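Side-chain contacts in V-type ATP synthase alpha chain (Nanoarchaeum equitans Kin4-M, PDB 5BN3), which forms the A subunit of a V-type ATP synthase, an alpha/beta-family protein whose P-loop nucleotide-binding domain holds ADP in this model: residues I513-V518 and Q561-L566; I542-K547 and R553-A558; L207-P212 and E504-L509. All coordinates share one frame; numbering follows the deposited sequence.

Interaction 1 of 3, residues I513-V518 and Q561-L566; sequences IHKYYV and QEILSL
Ile563 reaches Tyr516 through two torsions: its CG1 branch stands opposite the carbonyl carbon and beside the backbone N (chi1 -55°), and the chain then runs out fully extended to CD1 (chi2 -179°). That methyl does all the touching. It comes down on the outer wall of the helix carrying residues 513-518, 4.0 Å from Tyr516 CA, and lies almost as near the backbone, with Ile563 CD1 4.1 Å from Tyr516 N. The tyrosine turns its own ring aside, CG trans to the backbone N (chi1 178°), so the isoleucine meets the root of the side chain, Ile563 CD1 to Tyr516 CB being 4.3 Å, and the edge of the ring near its plane instead of a ring face. Beside it, the aliphatic stem of Lys515 approaches, its CG 4.3 Å from Ile563 CD1, while the charged end extends further along the exposed surface. A long hydrocarbon ending in an ammonium group suits such a border.

Ile563 is the first residue beyond helix 552-562 and the centre of an inverse gamma turn, braced by a weak bond from Leu564 N to Glu562 O. The turn takes the chain out of the helix just where the side chain docks on helix 503-523, where it also touches Ile512 and Thr519. Behind it, the Tyr516 ring is buried against helices 472-489 and 537-542, and its hydroxyl is hydrogen-bonded to His479.

Between the two segments the attraction is purely apolar and the buried surface is small. A branched hydrocarbon needs no matching donor or acceptor here, so this start of the C-terminal tail is probably held by loose van der Waals contact and by shielding the methyl from water, while the polar end of Tyr516 serves another helix.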
loop_
_atom_site.group_PDB
_atom_site.type_symbol
_atom_site.label_atom_id
_atom_site.label_comp_id
_atom_site.label_asym_id
_atom_site.label_seq_id
_atom_site.Cartn_x
_atom_site.Cartn_y
_atom_site.Cartn_z
ATOM N N ILE A 513 -43.619 18.635 -5.969
ATOM C CA ILE A 513 -42.364 19.162 -5.441
ATOM C C ILE A 513 -41.931 20.382 -6.255
ATOM O O ILE A 513 -41.538 21.407 -5.698
ATOM C CB ILE A 513 -41.242 18.095 -5.467
ATOM C CG1 ILE A 513 -41.508 17.011 -4.419
ATOM C CG2 ILE A 513 -39.890 18.726 -5.200
ATOM C CD1 ILE A 513 -40.514 15.864 -4.462
ATOM N N HIS A 514 -42.014 20.263 -7.577
ATOM C CA HIS A 514 -41.682 21.363 -8.474
ATOM C C HIS A 514 -42.614 22.552 -8.259
ATOM O O HIS A 514 -42.181 23.705 -8.293
ATOM C CB HIS A 514 -41.753 20.905 -9.930
ATOM C CG HIS A 514 -41.628 22.019 -10.922
ATOM N ND1 HIS A 514 -40.496 22.801 -11.022
ATOM C CD2 HIS A 514 -42.489 22.483 -11.856
ATOM C CE1 HIS A 514 -40.668 23.697 -11.976
ATOM N NE2 HIS A 514 -41.869 23.528 -12.499
ATOM N N LYS A 515 -43.895 22.264 -8.046
ATOM C CA LYS A 515 -44.897 23.300 -7.822
ATOM C C LYS A 515 -44.643 24.032 -6.507
ATOM O O LYS A 515 -44.809 25.247 -6.421
ATOM C CB LYS A 515 -46.304 22.693 -7.836
ATOM C CG LYS A 515 -47.432 23.711 -7.751
ATOM C CD LYS A 515 -48.800 23.032 -7.751
ATOM C CE LYS A 515 -49.148 22.432 -9.106
ATOM N NZ LYS A 515 -49.528 23.464 -10.111
ATOM N N TYR A 516 -44.238 23.283 -5.485
ATOM C CA TYR A 516 -43.871 23.875 -4.205
ATOM C C TYR A 516 -42.644 24.760 -4.375
ATOM O O TYR A 516 -42.560 25.838 -3.792
ATOM C CB TYR A 516 -43.592 22.779 -3.174
ATOM C CG TYR A 516 -43.154 23.294 -1.819
ATOM C CD1 TYR A 516 -44.076 23.821 -0.926
ATOM C CD2 TYR A 516 -41.823 23.240 -1.427
ATOM C CE1 TYR A 516 -43.685 24.289 0.314
ATOM C CE2 TYR A 516 -41.423 23.706 -0.186
ATOM C CZ TYR A 516 -42.360 24.228 0.679
ATOM O OH TYR A 516 -41.977 24.695 1.915
ATOM N N TYR A 517 -41.703 24.292 -5.190
ATOM C CA TYR A 517 -40.434 24.978 -5.419
ATOM C C TYR A 517 -40.613 26.351 -6.057
ATOM O O TYR A 517 -40.052 27.338 -5.580
ATOM C CB TYR A 517 -39.528 24.111 -6.297
ATOM C CG TYR A 517 -38.144 24.674 -6.536
ATOM C CD1 TYR A 517 -37.405 25.222 -5.498
ATOM C CD2 TYR A 517 -37.567 24.632 -7.795
ATOM C CE1 TYR A 517 -36.139 25.726 -5.714
ATOM C CE2 TYR A 517 -36.298 25.131 -8.020
ATOM C CZ TYR A 517 -35.590 25.678 -6.974
ATOM O OH TYR A 517 -34.329 26.179 -7.183
ATOM N N VAL A 518 -41.390 26.408 -7.136
ATOM C CA VAL A 518 -41.608 27.662 -7.852
ATOM C C VAL A 518 -42.346 28.688 -6.991
ATOM O O VAL A 518 -42.153 29.895 -7.148
ATOM C CB VAL A 518 -42.362 27.448 -9.190
ATOM C CG1 VAL A 518 -41.587 26.512 -10.099
ATOM C CG2 VAL A 518 -43.753 26.897 -8.946
ATOM N N GLN A 561 -53.965 23.418 -3.025
ATOM C CA GLN A 561 -54.707 24.579 -2.538
ATOM C C GLN A 561 -53.889 25.288 -1.472
ATOM O O GLN A 561 -53.745 26.508 -1.496
ATOM C CB GLN A 561 -56.061 24.181 -1.945
ATOM C CG GLN A 561 -56.727 22.968 -2.567
ATOM C CD GLN A 561 -56.796 23.024 -4.080
ATOM O OE1 GLN A 561 -57.024 24.080 -4.670
ATOM N NE2 GLN A 561 -56.594 21.876 -4.719
ATOM N N GLU A 562 -53.350 24.504 -0.543
ATOM C CA GLU A 562 -52.559 25.027 0.567
ATOM C C GLU A 562 -51.371 25.846 0.069
ATOM O O GLU A 562 -50.865 26.721 0.773
ATOM C CB GLU A 562 -52.090 23.879 1.462
ATOM C CG GLU A 562 -51.849 24.264 2.909
ATOM C CD GLU A 562 -51.744 23.053 3.813
ATOM O OE1 GLU A 562 -52.122 21.948 3.372
ATOM O OE2 GLU A 562 -51.284 23.205 4.965
ATOM N N ILE A 563 -50.936 25.564 -1.155
ATOM C CA ILE A 563 -49.994 26.431 -1.848
ATOM C C ILE A 563 -50.777 27.639 -2.378
ATOM O O ILE A 563 -50.849 27.890 -3.583
ATOM C CB ILE A 563 -49.248 25.675 -2.971
ATOM C CG1 ILE A 563 -48.575 24.422 -2.407
ATOM C CG2 ILE A 563 -48.178 26.539 -3.596
ATOM C CD1 ILE A 563 -47.798 23.624 -3.436
ATOM N N LEU A 564 -51.396 28.365 -1.451
ATOM C CA LEU A 564 -52.080 29.609 -1.761
ATOM C C LEU A 564 -51.178 30.749 -1.329
ATOM O O LEU A 564 -51.180 31.147 -0.164
ATOM C CB LEU A 564 -53.406 29.688 -1.034
ATOM N N SER A 565 -50.401 31.263 -2.275
ATOM C CA SER A 565 -49.460 32.339 -2.000
ATOM C C SER A 565 -50.154 33.695 -2.018
ATOM O O SER A 565 -49.504 34.737 -1.924
ATOM C CB SER A 565 -48.313 32.308 -3.010
ATOM O OG SER A 565 -48.788 32.060 -4.322
ATOM N N LEU A 566 -51.478 33.668 -2.135
ATOM C CA LEU A 566 -52.286 34.881 -2.153
ATOM C C LEU A 566 -52.317 35.544 -0.779
ATOM O O LEU A 566 -51.351 36.183 -0.363
ATOM C CB LEU A 566 -53.698 34.562 -2.617
#

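Interaction 2 of 3, residues I542-K547 and R553-A558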
loop_
_atom_site.group_PDB
_atom_site.type_symbol
_atom_site.label_atom_id
_atom_site.label_comp_id
_atom_site.label_asym_id
_atom_site.label_seq_id
_atom_site.Cartn_x
_atom_site.Cartn_y
_atom_site.Cartn_z
ATOM N N ILE A 542 -43.554 15.247 2.120
ATOM C CA ILE A 542 -42.635 14.180 2.515
ATOM C C ILE A 542 -43.369 12.886 2.902
ATOM O O ILE A 542 -42.869 11.784 2.662
ATOM C CB ILE A 542 -41.691 14.668 3.651
ATOM C CG1 ILE A 542 -40.674 15.668 3.090
ATOM C CG2 ILE A 542 -40.961 13.514 4.306
ATOM C CD1 ILE A 542 -39.767 16.292 4.139
ATOM N N LYS A 543 -44.568 13.024 3.464
ATOM C CA LYS A 543 -45.355 11.873 3.907
ATOM C C LYS A 543 -46.193 11.240 2.794
ATOM O O LYS A 543 -46.785 10.178 2.991
ATOM C CB LYS A 543 -46.266 12.277 5.070
ATOM C CG LYS A 543 -45.528 12.706 6.326
ATOM C CD LYS A 543 -46.456 13.435 7.290
ATOM C CE LYS A 543 -47.670 12.592 7.646
ATOM N NZ LYS A 543 -48.606 13.319 8.548
ATOM N N LEU A 544 -46.237 11.891 1.634
ATOM C CA LEU A 544 -47.069 11.450 0.509
ATOM C C LEU A 544 -46.835 10.002 0.083
ATOM O O LEU A 544 -47.789 9.246 -0.106
ATOM C CB LEU A 544 -46.864 12.370 -0.698
ATOM C CG LEU A 544 -47.649 13.679 -0.759
ATOM C CD1 LEU A 544 -47.175 14.534 -1.919
ATOM C CD2 LEU A 544 -49.124 13.380 -0.910
ATOM N N ARG A 545 -45.568 9.623 -0.063
ATOM C CA ARG A 545 -45.199 8.305 -0.583
ATOM C C ARG A 545 -45.724 7.143 0.258
ATOM O O ARG A 545 -45.838 6.018 -0.231
ATOM C CB ARG A 545 -43.677 8.194 -0.755
ATOM C CG ARG A 545 -42.864 8.428 0.520
ATOM C CD ARG A 545 -41.363 8.365 0.240
ATOM N NE ARG A 545 -40.555 8.667 1.421
ATOM C CZ ARG A 545 -40.010 7.750 2.213
ATOM N NH1 ARG A 545 -40.178 6.462 1.954
ATOM N NH2 ARG A 545 -39.292 8.121 3.263
ATOM N N TYR A 546 -46.054 7.419 1.516
ATOM C CA TYR A 546 -46.584 6.392 2.406
ATOM C C TYR A 546 -48.091 6.195 2.264
ATOM O O TYR A 546 -48.684 5.385 2.979
ATOM C CB TYR A 546 -46.243 6.724 3.859
ATOM C CG TYR A 546 -44.820 6.398 4.235
ATOM C CD1 TYR A 546 -44.410 5.082 4.379
ATOM C CD2 TYR A 546 -43.891 7.403 4.455
ATOM C CE1 TYR A 546 -43.114 4.775 4.725
ATOM C CE2 TYR A 546 -42.590 7.104 4.803
ATOM C CZ TYR A 546 -42.209 5.787 4.935
ATOM O OH TYR A 546 -40.917 5.479 5.280
ATOM N N LYS A 547 -48.713 6.928 1.347
ATOM C CA LYS A 547 -50.168 6.880 1.231
ATOM C C LYS A 547 -50.673 5.932 0.144
ATOM O O LYS A 547 -49.944 5.612 -0.797
ATOM C CB LYS A 547 -50.749 8.293 1.098
ATOM C CG LYS A 547 -50.632 9.069 2.407
ATOM C CD LYS A 547 -51.211 10.475 2.342
ATOM C CE LYS A 547 -51.171 11.120 3.726
ATOM N NZ LYS A 547 -51.409 12.586 3.698
ATOM N N ARG A 553 -53.674 10.953 -4.098
ATOM C CA ARG A 553 -54.299 11.909 -5.011
ATOM C C ARG A 553 -55.093 12.975 -4.261
ATOM O O ARG A 553 -55.106 14.141 -4.652
ATOM C CB ARG A 553 -55.224 11.191 -6.001
ATOM C CG ARG A 553 -54.547 10.139 -6.868
ATOM C CD ARG A 553 -55.472 9.672 -7.986
ATOM N NE ARG A 553 -54.871 8.623 -8.808
ATOM C CZ ARG A 553 -55.295 7.362 -8.843
ATOM N NH1 ARG A 553 -56.332 6.989 -8.107
ATOM N NH2 ARG A 553 -54.686 6.477 -9.619
ATOM N N GLU A 554 -55.758 12.563 -3.187
ATOM C CA GLU A 554 -56.548 13.477 -2.370
ATOM C C GLU A 554 -55.652 14.463 -1.633
ATOM O O GLU A 554 -55.953 15.653 -1.559
ATOM C CB GLU A 554 -57.392 12.696 -1.359
ATOM C CG GLU A 554 -58.461 11.794 -1.965
ATOM C CD GLU A 554 -57.923 10.466 -2.473
ATOM O OE1 GLU A 554 -58.670 9.468 -2.401
ATOM O OE2 GLU A 554 -56.771 10.415 -2.953
ATOM N N GLU A 555 -54.551 13.958 -1.086
ATOM C CA GLU A 555 -53.612 14.793 -0.345
ATOM C C GLU A 555 -52.917 15.813 -1.249
ATOM O O GLU A 555 -52.613 16.927 -0.821
ATOM C CB GLU A 555 -52.573 13.927 0.372
ATOM C CG GLU A 555 -51.657 14.706 1.294
ATOM C CD GLU A 555 -52.388 15.275 2.493
ATOM O OE1 GLU A 555 -53.376 14.655 2.937
ATOM O OE2 GLU A 555 -51.975 16.343 2.993
ATOM N N ILE A 556 -52.669 15.427 -2.496
ATOM C CA ILE A 556 -52.059 16.325 -3.472
ATOM C C ILE A 556 -52.987 17.494 -3.777
ATOM O O ILE A 556 -52.553 18.650 -3.809
ATOM C CB ILE A 556 -51.698 15.585 -4.775
ATOM C CG1 ILE A 556 -50.371 14.846 -4.607
ATOM C CG2 ILE A 556 -51.588 16.551 -5.938
ATOM C CD1 ILE A 556 -49.922 14.123 -5.853
ATOM N N LYS A 557 -54.262 17.188 -3.998
ATOM C CA LYS A 557 -55.270 18.221 -4.182
ATOM C C LYS A 557 -55.282 19.132 -2.964
ATOM O O LYS A 557 -55.359 20.346 -3.097
ATOM C CB LYS A 557 -56.653 17.601 -4.400
ATOM C CG LYS A 557 -56.748 16.716 -5.636
ATOM C CD LYS A 557 -58.179 16.261 -5.891
ATOM C CE LYS A 557 -58.280 15.422 -7.159
ATOM N NZ LYS A 557 -59.697 15.142 -7.536
ATOM N N ALA A 558 -55.179 18.537 -1.779
ATOM C CA ALA A 558 -55.134 19.299 -0.537
ATOM C C ALA A 558 -53.898 20.196 -0.450
ATOM O O ALA A 558 -53.977 21.324 0.037
ATOM C CB ALA A 558 -55.180 18.362 0.651
#
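Lys547 and Glu555 form a salt bridge, with Lys547 NZ 3.0 Å from Glu555 OE1. The hydrogen bond within it is weak. The ammonium does not meet the carboxylate head-on: Lys547 NZ is also only 3.2 Å from Glu555 CG, so it comes in beside the stem of the acid, and OE2 is left 3.9 Å from the same NZ. The geometry follows from two different chain shapes. Lysine is extended all the way beyond CG, spanning the distance, whereas Glu555 leaves its helix with CG trans to the backbone N and then bends at chi2 (67°), folding its carboxylate round toward the lysine.

This is a helix-loop-helix connection in the C-terminal helical region: residues 542-547 lie in the loop after helix 537-542, and the chain soon enters helix 552-562, which carries Glu555 and Ile556. A long lysine at the outer side of the loop can thus pair with an acid one turn into the helix.

Beneath the charges, the stem of Glu555 doubles as a packing surface, with Leu544 CD2 3.6 Å from Glu555 CG. Leu544 next lies across Ile556 at about a right angle, and both its methyls approach the same atom, CD2 standing 4.2 Å from Ile556 CG1. Forked leucine suits this inward place, where Leu509, Ile512, Phe552 and Ile559 also surround it.

Interaction 3 of 3, residues L207-P212 and E504-L509; sequences LDIMFP and EKTIEL
Ile209 and Thr506 mark the closest backbone approach, their CA atoms 8.3 Å apart, which is room for one side chain from each segment to meet in the middle. The two backbones differ in character. Residues 504-509 run in a regular helix, with Glu508 N bonded to Glu504 O, whereas residues 207-210 form a wider, pi-type turn before the chain passes into a loop at Phe211 and Pro212.

Both side chains start toward the opposite segment and meet tip to tip. Thr506 has its methyl trans to the backbone N, which presents CG2 to Ile209 and sets the hydroxyl (chi1 -56°) apart from the hydrocarbon. The meeting is tight, with Ile209 CG1 3.5 Å from Thr506 CG2. Because Ile209 bends at its second torsion (chi2 -62°), CD1 passes beside the same methyl and goes on to the end of Ile507, where Ile209 CD1 and Ile507 CD1 lie 4.4 Å apart.

A polar link runs alongside. One water appears to donate to Asp208 OD2 at a doubtfully short 2.5 Å and accepts from Thr506 OG1 at 2.8 Å. Threonine suits the place because it offers a methyl to the isoleucine and a hydroxyl to the water. Ser501 OG and Pro502 O also lie within bonding reach of OG1, whose one proton the water and Pro502 O probably share. Thr202 and the Gly203 amide steady Asp208.

The contact joins the nucleotide-binding domain to the C-terminal helical domain, with the Thr506 side chain about 14 Å from bound ADP. Helix 441-458 touches both segments, Met210 on Phe448 and Ile507 on Val441; Phe552 of helix 552-562 lies against Lys505 and Leu509, and Pro212 O bonds to Thr424 of strand 423-424.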
loop_
_atom_site.group_PDB
_atom_site.type_symbol
_atom_site.label_atom_id
_atom_site.label_comp_id
_atom_site.label_asym_id
_atom_site.label_seq_id
_atom_site.Cartn_x
_atom_site.Cartn_y
_atom_site.Cartn_z
ATOM N N LEU A 207 -34.318 4.860 -9.627
ATOM C CA LEU A 207 -33.852 4.085 -10.775
ATOM C C LEU A 207 -34.664 4.359 -12.039
ATOM O O LEU A 207 -34.203 4.086 -13.144
ATOM C CB LEU A 207 -33.872 2.588 -10.462
ATOM C CG LEU A 207 -33.014 2.105 -9.294
ATOM C CD1 LEU A 207 -32.905 0.589 -9.306
ATOM C CD2 LEU A 207 -31.638 2.739 -9.349
ATOM N N ASP A 208 -35.871 4.894 -11.881
ATOM C CA ASP A 208 -36.740 5.131 -13.034
ATOM C C ASP A 208 -36.583 6.525 -13.640
ATOM O O ASP A 208 -36.745 6.704 -14.846
ATOM C CB ASP A 208 -38.208 4.868 -12.671
ATOM C CG ASP A 208 -38.488 3.402 -12.400
ATOM O OD1 ASP A 208 -37.655 2.555 -12.784
ATOM O OD2 ASP A 208 -39.548 3.096 -11.809
ATOM N N ILE A 209 -36.259 7.506 -12.805
ATOM C CA ILE A 209 -36.154 8.884 -13.271
ATOM C C ILE A 209 -34.716 9.394 -13.270
ATOM O O ILE A 209 -34.235 9.922 -14.274
ATOM C CB ILE A 209 -37.011 9.833 -12.412
ATOM C CG1 ILE A 209 -38.462 9.359 -12.388
ATOM C CG2 ILE A 209 -36.935 11.245 -12.950
ATOM C CD1 ILE A 209 -39.128 9.348 -13.751
ATOM N N MET A 210 -34.035 9.231 -12.142
ATOM C CA MET A 210 -32.694 9.779 -11.980
ATOM C C MET A 210 -31.644 9.063 -12.830
ATOM O O MET A 210 -30.925 9.705 -13.593
ATOM C CB MET A 210 -32.296 9.771 -10.502
ATOM C CG MET A 210 -33.247 10.542 -9.596
ATOM S SD MET A 210 -33.103 12.332 -9.797
ATOM C CE MET A 210 -34.549 12.675 -10.785
ATOM N N PHE A 211 -31.562 7.739 -12.711
ATOM C CA PHE A 211 -30.546 6.982 -13.449
ATOM C C PHE A 211 -31.101 5.781 -14.221
ATOM O O PHE A 211 -30.618 4.662 -14.049
ATOM C CB PHE A 211 -29.447 6.514 -12.486
ATOM C CG PHE A 211 -28.905 7.611 -11.604
ATOM C CD1 PHE A 211 -27.972 8.513 -12.093
ATOM C CD2 PHE A 211 -29.330 7.739 -10.289
ATOM C CE1 PHE A 211 -27.472 9.524 -11.287
ATOM C CE2 PHE A 211 -28.834 8.748 -9.478
ATOM C CZ PHE A 211 -27.903 9.640 -9.980
ATOM N N PRO A 212 -32.087 6.013 -15.105
ATOM C CA PRO A 212 -32.715 4.863 -15.762
ATOM C C PRO A 212 -31.841 4.251 -16.849
ATOM O O PRO A 212 -31.015 4.947 -17.440
ATOM C CB PRO A 212 -33.965 5.473 -16.400
ATOM C CG PRO A 212 -33.560 6.872 -16.718
ATOM C CD PRO A 212 -32.640 7.292 -15.592
ATOM N N GLU A 504 -47.276 7.100 -12.519
ATOM C CA GLU A 504 -48.246 8.110 -12.107
ATOM C C GLU A 504 -47.865 8.721 -10.761
ATOM O O GLU A 504 -47.811 9.942 -10.620
ATOM C CB GLU A 504 -49.636 7.509 -12.047
ATOM N N LYS A 505 -47.592 7.866 -9.780
ATOM C CA LYS A 505 -47.163 8.317 -8.459
ATOM C C LYS A 505 -45.821 9.043 -8.533
ATOM O O LYS A 505 -45.636 10.095 -7.917
ATOM C CB LYS A 505 -47.069 7.131 -7.494
ATOM C CG LYS A 505 -46.706 7.513 -6.063
ATOM C CD LYS A 505 -46.626 6.281 -5.166
ATOM C CE LYS A 505 -46.335 6.662 -3.723
ATOM N NZ LYS A 505 -46.277 5.467 -2.832
ATOM N N THR A 506 -44.889 8.478 -9.294
ATOM C CA THR A 506 -43.567 9.074 -9.459
ATOM C C THR A 506 -43.643 10.467 -10.089
ATOM O O THR A 506 -43.052 11.418 -9.572
ATOM C CB THR A 506 -42.653 8.177 -10.314
ATOM O OG1 THR A 506 -42.575 6.872 -9.727
ATOM C CG2 THR A 506 -41.265 8.770 -10.388
ATOM N N ILE A 507 -44.374 10.580 -11.197
ATOM C CA ILE A 507 -44.531 11.856 -11.895
ATOM C C ILE A 507 -45.239 12.891 -11.019
ATOM O O ILE A 507 -44.802 14.040 -10.928
ATOM C CB ILE A 507 -45.318 11.694 -13.220
ATOM C CG1 ILE A 507 -44.599 10.738 -14.179
ATOM C CG2 ILE A 507 -45.536 13.043 -13.882
ATOM C CD1 ILE A 507 -43.135 11.051 -14.390
ATOM N N GLU A 508 -46.331 12.480 -10.378
ATOM C CA GLU A 508 -47.100 13.378 -9.518
ATOM C C GLU A 508 -46.273 13.934 -8.368
ATOM O O GLU A 508 -46.422 15.098 -7.998
ATOM C CB GLU A 508 -48.349 12.677 -8.978
ATOM C CG GLU A 508 -49.486 12.597 -9.981
ATOM C CD GLU A 508 -49.948 13.966 -10.445
ATOM O OE1 GLU A 508 -50.311 14.797 -9.585
ATOM O OE2 GLU A 508 -49.943 14.214 -11.668
ATOM N N LEU A 509 -45.403 13.098 -7.807
ATOM C CA LEU A 509 -44.487 13.537 -6.762
ATOM C C LEU A 509 -43.540 14.617 -7.276
ATOM O O LEU A 509 -43.298 15.611 -6.593
ATOM C CB LEU A 509 -43.687 12.355 -6.209
ATOM C CG LEU A 509 -44.326 11.577 -5.059
ATOM C CD1 LEU A 509 -43.446 10.413 -4.630
ATOM C CD2 LEU A 509 -44.575 12.510 -3.894
HETATM O O HOH W 1 -41.121 4.570 -10.526
#

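From the N terminus, the chain first sets down 207-212 and comes back to it only at 504-509, so interaction 3 closes a very long loop that contains most of the nucleotide-binding domain. The same helix, 503-523, continues into 513-518, where interaction 1 opens; it closes at the C-terminal tail, 561-566. Interaction 2, between 542-547 and 553-558, is a short closure lying wholly within that span. Interactions 2 and 3 touch directly: Lys505 NZ probably hydrogen-bonds to Arg545 O, and Ile556 CD1 packs against Glu508 CB. Helix 503-523 thus serves interactions 1 and 3, helix 552-562 interactions 1 and 2, and together they tie the last helices to the nucleotide-binding domain.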